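Uncharacterized protein (Sphaerobacter thermophilus, PDB 5TGN) is of unknown function but carries a SnoaL-like domain of the NTF2 clan, a fold that commonly encloses a small-molecule pocket. Local coordinates at residues Ala6-Ala10 against Gly70-Leu76; Glu34-Pro38 against Arg103-His108. All coordinates share one frame; numbering follows the deposited sequence.

How the interactions relate
Both contacts use the same mixed sheet but meet it at different places, their centres about 14 Å apart and their nearest atoms about 7 Å apart, without touching. Interaction 1 lays the start of helix 6-18 on the turn and first residues of strand 73-81; interaction 2 pairs strand 33-37 with strand 100-108 inside the sheet. Strand 88-97 lies between strands 100-108 and 73-81 and so joins the two sites. The segments alternate along the chain, in the order 6-10, 34-38, 70-76, 103-108. The two contacts thus join early elements to later strands of one sheet, consistent with a compact NTF2-like domain.

Interaction 1 of 2, residues Ala6-Ala10 against Gly70-Leu76; sequences AIDLA and GTHRVVL
V74 is the side chain on which the first turn of the helix settles, its two methyls divided among three helix residues. CG2, beside the backbone N, meets the backbone of A6, 3.6 Å from A6 C. CG1 is turned anti to the V74 nitrogen (chi1 176°) and lies 3.7 Å from A10 CB. I7 CD1 reaches the same V74 methyl, CG1, at 3.8 Å, the isoleucine chain running nearly perpendicular to the valine. One turn on from A6, A10 CB also touches L76 CD1 at 4.0 Å. Tightest of all is A6 CB, which sits 3.4 Å from both G70 O and T71 O at the turn before the strand. This close fit is consistent with the small alanines allowing an axis separation of 8.1 Å between helix and strand.

The solvent side is looser. T71 and H72 are exposed, and their CB atoms point away from the helix. The direct contacts are apolar or van der Waals; the polar link is a water that accepts from I7 N at 2.9 Å and donates to G70 O, serving an amide of the first helical turn.

V96 and F94 of strand 88-97 extend the apolar floor under A6 and A10. With the short segments at 40°, this is a helix laid across a curved sheet, the alpha+beta layering of the NTF2-like fold.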
ATOM      1  N   ALA A   6      17.813  -6.735  19.631  1.00 34.40           N
ATOM      2  CA  ALA A   6      16.802  -6.176  18.739  1.00 34.01           C
ATOM      3  C   ALA A   6      17.441  -5.428  17.577  1.00 27.56           C
ATOM      4  O   ALA A   6      16.986  -5.552  16.433  1.00 24.78           O
ATOM      5  CB  ALA A   6      15.859  -5.250  19.503  1.00 31.09           C
ATOM      6  N   ILE A   7      18.489  -4.636  17.848  1.00 28.62           N
ATOM      7  CA  ILE A   7      19.127  -3.908  16.751  1.00 27.40           C
ATOM      8  C   ILE A   7      19.762  -4.876  15.759  1.00 26.29           C
ATOM      9  O   ILE A   7      19.749  -4.622  14.547  1.00 26.33           O
ATOM     10  CB  ILE A   7      20.143  -2.877  17.289  1.00 29.25           C
ATOM     11  CG1 ILE A   7      20.659  -2.000  16.147  1.00 26.79           C
ATOM     12  CG2 ILE A   7      21.320  -3.551  18.033  1.00 32.75           C
ATOM     13  CD1 ILE A   7      19.572  -1.166  15.456  1.00 24.31           C
ATOM     14  N   ASP A   8      20.298  -6.007  16.244  1.00 30.40           N
ATOM     15  CA  ASP A   8      20.840  -7.035  15.355  1.00 29.35           C
ATOM     16  C   ASP A   8      19.758  -7.634  14.469  1.00 27.18           C
ATOM     17  O   ASP A   8      19.989  -7.867  13.277  1.00 27.07           O
ATOM     18  CB  ASP A   8      21.497  -8.155  16.162  1.00 34.90           C
ATOM     19  CG  ASP A   8      22.684  -7.665  17.003  1.00 44.07           C
ATOM     20  OD1 ASP A   8      23.344  -6.672  16.607  1.00 40.29           O
ATOM     21  OD2 ASP A   8      22.946  -8.286  18.056  1.00 48.17           O
ATOM     22  N   LEU A   9      18.588  -7.951  15.053  1.00 26.39           N
ATOM     23  CA  LEU A   9      17.485  -8.487  14.261  1.00 24.33           C
ATOM     24  C   LEU A   9      17.067  -7.491  13.185  1.00 22.76           C
ATOM     25  O   LEU A   9      16.841  -7.867  12.027  1.00 26.03           O
ATOM     26  CB  LEU A   9      16.293  -8.832  15.163  1.00 25.10           C
ATOM     27  CG  LEU A   9      16.473 -10.000  16.135  1.00 28.87           C
ATOM     28  CD1 LEU A   9      15.327 -10.073  17.142  1.00 30.38           C
ATOM     29  CD2 LEU A   9      16.605 -11.313  15.379  1.00 30.12           C
ATOM     30  N   ALA A  10      16.959  -6.212  13.554  1.00 23.04           N
ATOM     31  CA  ALA A  10      16.519  -5.204  12.597  1.00 17.97           C
ATOM     32  C   ALA A  10      17.507  -5.084  11.439  1.00 19.74           C
ATOM     33  O   ALA A  10      17.108  -5.080  10.270  1.00 21.92           O
ATOM     34  CB  ALA A  10      16.339  -3.855  13.306  1.00 19.74           C
ATOM     35  N   GLY A  70      16.698  -0.033  21.315  1.00 41.41           N
ATOM     36  CA  GLY A  70      16.584  -0.478  22.684  1.00 44.83           C
ATOM     37  C   GLY A  70      16.454  -1.981  22.687  1.00 42.11           C
ATOM     38  O   GLY A  70      16.470  -2.622  21.634  1.00 37.98           O
ATOM     39  N   THR A  71      16.305  -2.542  23.888  1.00 44.92           N
ATOM     40  CA  THR A  71      16.238  -3.995  24.022  1.00 51.44           C
ATOM     41  C   THR A  71      15.055  -4.586  23.268  1.00 41.66           C
ATOM     42  O   THR A  71      15.146  -5.708  22.757  1.00 44.16           O
ATOM     43  CB  THR A  71      16.150  -4.380  25.498  1.00 47.45           C
ATOM     44  OG1 THR A  71      17.103  -3.624  26.240  1.00 56.21           O
ATOM     45  CG2 THR A  71      16.411  -5.883  25.688  1.00 47.34           C
ATOM     46  N   HIS A  72      13.942  -3.853  23.177  1.00 36.81           N
ATOM     47  CA  HIS A  72      12.705  -4.431  22.678  1.00 31.69           C
ATOM     48  C   HIS A  72      12.056  -3.659  21.537  1.00 31.95           C
ATOM     49  O   HIS A  72      11.054  -4.130  20.997  1.00 26.38           O
ATOM     50  CB  HIS A  72      11.708  -4.584  23.830  1.00 36.71           C
ATOM     51  CG  HIS A  72      12.294  -5.296  25.019  1.00 44.55           C
ATOM     52  ND1 HIS A  72      12.741  -4.632  26.142  1.00 46.07           N
ATOM     53  CD2 HIS A  72      12.559  -6.608  25.229  1.00 42.96           C
ATOM     54  CE1 HIS A  72      13.225  -5.508  27.007  1.00 53.63           C
ATOM     55  NE2 HIS A  72      13.130  -6.714  26.475  1.00 50.30           N
ATOM     56  N   ARG A  73      12.599  -2.518  21.123  1.00 29.96           N
ATOM     57  CA  ARG A  73      11.983  -1.803  20.014  1.00 27.75           C
ATOM     58  C   ARG A  73      13.066  -1.128  19.197  1.00 28.26           C
ATOM     59  O   ARG A  73      14.004  -0.560  19.758  1.00 24.52           O
ATOM     60  CB  ARG A  73      10.957  -0.781  20.510  1.00 37.14           C
ATOM     61  CG  ARG A  73      10.187  -0.051  19.412  1.00 36.30           C
ATOM     62  CD  ARG A  73       9.033   0.753  20.036  1.00 41.68           C
ATOM     63  NE  ARG A  73       8.316   1.571  19.056  1.00 48.18           N
ATOM     64  CZ  ARG A  73       8.615   2.841  18.771  1.00 57.83           C
ATOM     65  NH1 ARG A  73       9.626   3.453  19.394  1.00 52.95           N
ATOM     66  NH2 ARG A  73       7.909   3.503  17.857  1.00 60.10           N
ATOM     67  N   VAL A  74      12.949  -1.202  17.870  1.00 19.76           N
ATOM     68  CA  VAL A  74      13.887  -0.520  16.980  1.00 19.30           C
ATOM     69  C   VAL A  74      13.087   0.214  15.905  1.00 19.77           C
ATOM     70  O   VAL A  74      12.162  -0.360  15.311  1.00 24.26           O
ATOM     71  CB  VAL A  74      14.873  -1.517  16.336  1.00 22.58           C
ATOM     72  CG1 VAL A  74      15.768  -0.813  15.334  1.00 20.61           C
ATOM     73  CG2 VAL A  74      15.727  -2.216  17.410  1.00 26.03           C
ATOM     74  N   VAL A  75      13.458   1.462  15.633  1.00 20.89           N
ATOM     75  CA  VAL A  75      12.959   2.198  14.479  1.00 19.41           C
ATOM     76  C   VAL A  75      14.126   2.483  13.543  1.00 22.36           C
ATOM     77  O   VAL A  75      15.095   3.149  13.939  1.00 22.88           O
ATOM     78  CB  VAL A  75      12.261   3.496  14.893  1.00 20.08           C
ATOM     79  CG1 VAL A  75      11.709   4.236  13.661  1.00 20.52           C
ATOM     80  CG2 VAL A  75      11.160   3.205  15.917  1.00 25.19           C
ATOM     81  N   LEU A  76      14.022   2.007  12.299  1.00 20.25           N
ATOM     82  CA  LEU A  76      14.954   2.387  11.237  1.00 20.23           C
ATOM     83  C   LEU A  76      14.235   3.256  10.214  1.00 18.43           C
ATOM     84  O   LEU A  76      13.069   3.012   9.898  1.00 21.67           O
ATOM     85  CB  LEU A  76      15.531   1.171  10.506  1.00 15.35           C
ATOM     86  CG  LEU A  76      16.123   0.035  11.338  1.00 21.06           C
ATOM     87  CD1 LEU A  76      16.547  -1.089  10.398  1.00 20.86           C
ATOM     88  CD2 LEU A  76      17.295   0.548  12.206  1.00 16.38           C
TER
HETATM   89  O   HOH W   1      19.132  -3.615  20.479  1.00 38.64           O

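Interaction 2 of 2, residues Glu34-Pro38 against Arg103-His108; sequences EIIAP and RLTINH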
ATOM      1  N   GLU A  34       4.509 -11.016  12.935  1.00 13.59           N
ATOM      2  CA  GLU A  34       3.774 -10.497  11.795  1.00 17.84           C
ATOM      3  C   GLU A  34       4.426  -9.250  11.217  1.00 15.80           C
ATOM      4  O   GLU A  34       5.148  -8.511  11.898  1.00 16.17           O
ATOM      5  CB  GLU A  34       2.334 -10.171  12.181  1.00 19.88           C
ATOM      6  CG  GLU A  34       2.258  -9.029  13.152  1.00 22.50           C
ATOM      7  CD  GLU A  34       0.873  -8.841  13.728  1.00 30.45           C
ATOM      8  OE1 GLU A  34       0.090  -9.823  13.740  1.00 29.57           O
ATOM      9  OE2 GLU A  34       0.573  -7.711  14.183  1.00 30.12           O
ATOM     10  N   ILE A  35       4.086  -8.990   9.955  1.00 13.96           N
ATOM     11  CA  ILE A  35       4.385  -7.723   9.295  1.00 14.83           C
ATOM     12  C   ILE A  35       3.067  -7.017   9.016  1.00 15.95           C
ATOM     13  O   ILE A  35       2.121  -7.633   8.508  1.00 14.94           O
ATOM     14  CB  ILE A  35       5.153  -7.928   7.984  1.00 16.42           C
ATOM     15  CG1 ILE A  35       6.506  -8.586   8.256  1.00 14.56           C
ATOM     16  CG2 ILE A  35       5.339  -6.587   7.264  1.00 16.97           C
ATOM     17  CD1 ILE A  35       7.305  -8.827   6.978  1.00 16.28           C
ATOM     18  N   ILE A  36       2.994  -5.736   9.354  1.00 13.81           N
ATOM     19  CA  ILE A  36       1.850  -4.899   8.981  1.00 11.45           C
ATOM     20  C   ILE A  36       2.349  -3.962   7.899  1.00 14.87           C
ATOM     21  O   ILE A  36       3.329  -3.225   8.110  1.00 15.52           O
ATOM     22  CB  ILE A  36       1.300  -4.097  10.166  1.00 16.75           C
ATOM     23  CG1 ILE A  36       1.202  -4.974  11.425  1.00 22.01           C
ATOM     24  CG2 ILE A  36      -0.056  -3.433   9.778  1.00 17.71           C
ATOM     25  CD1 ILE A  36       0.268  -4.367  12.558  1.00 25.18           C
ATOM     26  N   ALA A  37       1.691  -3.973   6.763  1.00 12.45           N
ATOM     27  CA  ALA A  37       2.223  -3.219   5.637  1.00 15.33           C
ATOM     28  C   ALA A  37       1.040  -2.598   4.915  1.00 13.29           C
ATOM     29  O   ALA A  37      -0.103  -2.953   5.222  1.00 16.64           O
ATOM     30  CB  ALA A  37       3.039  -4.141   4.712  1.00 15.30           C
ATOM     31  N   PRO A  38       1.254  -1.667   3.974  1.00 13.21           N
ATOM     32  CA  PRO A  38       0.105  -1.078   3.257  1.00 14.69           C
ATOM     33  C   PRO A  38      -0.731  -2.126   2.532  1.00 13.95           C
ATOM     34  O   PRO A  38      -0.201  -3.091   1.984  1.00 20.27           O
ATOM     35  CB  PRO A  38       0.768  -0.131   2.256  1.00 16.50           C
ATOM     36  CG  PRO A  38       2.080   0.240   2.867  1.00 18.39           C
ATOM     37  CD  PRO A  38       2.524  -1.013   3.612  1.00 19.11           C
ATOM     38  N   ARG A 103       6.604  -8.109  15.837  1.00 17.03           N
ATOM     39  CA  ARG A 103       5.861  -7.370  14.841  1.00 15.70           C
ATOM     40  C   ARG A 103       6.794  -6.400  14.140  1.00 17.49           C
ATOM     41  O   ARG A 103       7.633  -5.753  14.778  1.00 19.64           O
ATOM     42  CB  ARG A 103       4.676  -6.615  15.458  1.00 18.48           C
ATOM     43  CG  ARG A 103       3.991  -5.623  14.474  1.00 16.34           C
ATOM     44  CD  ARG A 103       3.039  -4.715  15.272  1.00 19.43           C
ATOM     45  NE  ARG A 103       1.787  -5.379  15.627  1.00 22.92           N
ATOM     46  CZ  ARG A 103       0.868  -4.865  16.443  1.00 26.47           C
ATOM     47  NH1 ARG A 103       1.088  -3.693  17.030  1.00 24.94           N
ATOM     48  NH2 ARG A 103      -0.279  -5.501  16.654  1.00 31.41           N
ATOM     49  N   LEU A 104       6.654  -6.321  12.819  1.00 14.67           N
ATOM     50  CA  LEU A 104       7.314  -5.281  12.042  1.00 13.54           C
ATOM     51  C   LEU A 104       6.227  -4.450  11.373  1.00 15.43           C
ATOM     52  O   LEU A 104       5.365  -4.997  10.675  1.00 16.48           O
ATOM     53  CB  LEU A 104       8.283  -5.881  11.012  1.00 12.31           C
ATOM     54  CG  LEU A 104       8.671  -4.935   9.864  1.00 17.43           C
ATOM     55  CD1 LEU A 104       9.465  -3.759  10.371  1.00 12.10           C
ATOM     56  CD2 LEU A 104       9.411  -5.711   8.765  1.00 16.36           C
ATOM     57  N   THR A 105       6.227  -3.141  11.631  1.00 14.24           N
ATOM     58  CA  THR A 105       5.291  -2.216  10.981  1.00 18.38           C
ATOM     59  C   THR A 105       6.073  -1.398   9.957  1.00 19.73           C
ATOM     60  O   THR A 105       7.142  -0.868  10.277  1.00 17.10           O
ATOM     61  CB  THR A 105       4.632  -1.284  12.013  1.00 17.78           C
ATOM     62  OG1 THR A 105       3.861  -2.047  12.958  1.00 18.07           O
ATOM     63  CG2 THR A 105       3.710  -0.259  11.334  1.00 15.62           C
ATOM     64  N   ILE A 106       5.560  -1.290   8.738  1.00 18.66           N
ATOM     65  CA  ILE A 106       6.294  -0.624   7.661  1.00 17.82           C
ATOM     66  C   ILE A 106       5.496   0.601   7.221  1.00 13.89           C
ATOM     67  O   ILE A 106       4.446   0.468   6.585  1.00 14.42           O
ATOM     68  CB  ILE A 106       6.563  -1.566   6.478  1.00 16.75           C
ATOM     69  CG1 ILE A 106       7.191  -2.860   6.998  1.00 14.51           C
ATOM     70  CG2 ILE A 106       7.515  -0.888   5.445  1.00 18.06           C
ATOM     71  CD1 ILE A 106       7.469  -3.891   5.877  1.00 17.59           C
ATOM     72  N   ASN A 107       5.993   1.788   7.550  1.00 17.10           N
ATOM     73  CA  ASN A 107       5.320   3.048   7.220  1.00 21.16           C
ATOM     74  C   ASN A 107       6.072   3.744   6.099  1.00 23.31           C
ATOM     75  O   ASN A 107       7.280   3.975   6.214  1.00 22.88           O
ATOM     76  CB  ASN A 107       5.279   3.989   8.420  1.00 19.92           C
ATOM     77  CG  ASN A 107       4.399   3.481   9.553  1.00 24.29           C
ATOM     78  OD1 ASN A 107       3.271   3.054   9.339  1.00 20.76           O
ATOM     79  ND2 ASN A 107       4.897   3.585  10.771  1.00 24.63           N
ATOM     80  N   HIS A 108       5.362   4.100   5.038  1.00 16.21           N
ATOM     81  CA  HIS A 108       5.937   5.003   4.046  1.00 21.45           C
ATOM     82  C   HIS A 108       5.964   6.422   4.595  1.00 26.00           C
ATOM     83  O   HIS A 108       4.955   6.926   5.092  1.00 23.19           O
ATOM     84  CB  HIS A 108       5.141   4.966   2.744  1.00 26.77           C
ATOM     85  CG  HIS A 108       5.268   3.669   2.005  1.00 32.67           C
ATOM     86  ND1 HIS A 108       5.751   3.587   0.716  1.00 35.67           N
ATOM     87  CD2 HIS A 108       5.006   2.401   2.386  1.00 34.37           C
ATOM     88  CE1 HIS A 108       5.752   2.326   0.326  1.00 29.87           C
ATOM     89  NE2 HIS A 108       5.303   1.586   1.321  1.00 32.92           N
TER
HETATM   90  O   HOH W   2      -1.971  -6.851  14.095  1.00 30.36           O
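E34 and R103 lead a parallel strand pair in the mixed sheet of this NTF2-like domain, their side chains running alongside each other from the same face of the sheet. R103 NE donates to E34 OE2 at 3.0 Å, with an N-H...O angle of 157°; OE2 lies near the guanidinium plane, but NE approaches it on the anti side of the carboxylate and somewhat out of the carboxylate plane. The two flat groups are only 14° apart. A second bond, from NH2 to the same oxygen, is weak. The bend of R103 at chi3 (-77°) swings NE toward E34 OE2, and I36 CD1 comes in over one face of the guanidinium, 3.6 Å from R103 NE.

Beneath these side chains the backbones alternate in the parallel manner. L104 N donates to E34 O, I36 N donates to L104 O at 2.8 Å, and I106 N donates to I36 O at 3.0 Å, so L104 uses both its N-H and its carbonyl on this one neighbour. On the other face I35 runs alongside L104, and I35 CG2 touches I106 CD1 at 3.7 Å.

Further out, the ion pair belongs to a network: E34 OE1 is bridged to R44, while R103 NH1 is bridged to E91 of the second subunit, consistent with a charged chain running from the sheet into the interface. Y13 of helix 6-18 and F52 of helix 46-54 cover the I35 face. Past the last bridge, P38 meets H108 nearly perpendicular, with P38 CG 3.7 Å from H108 CD2.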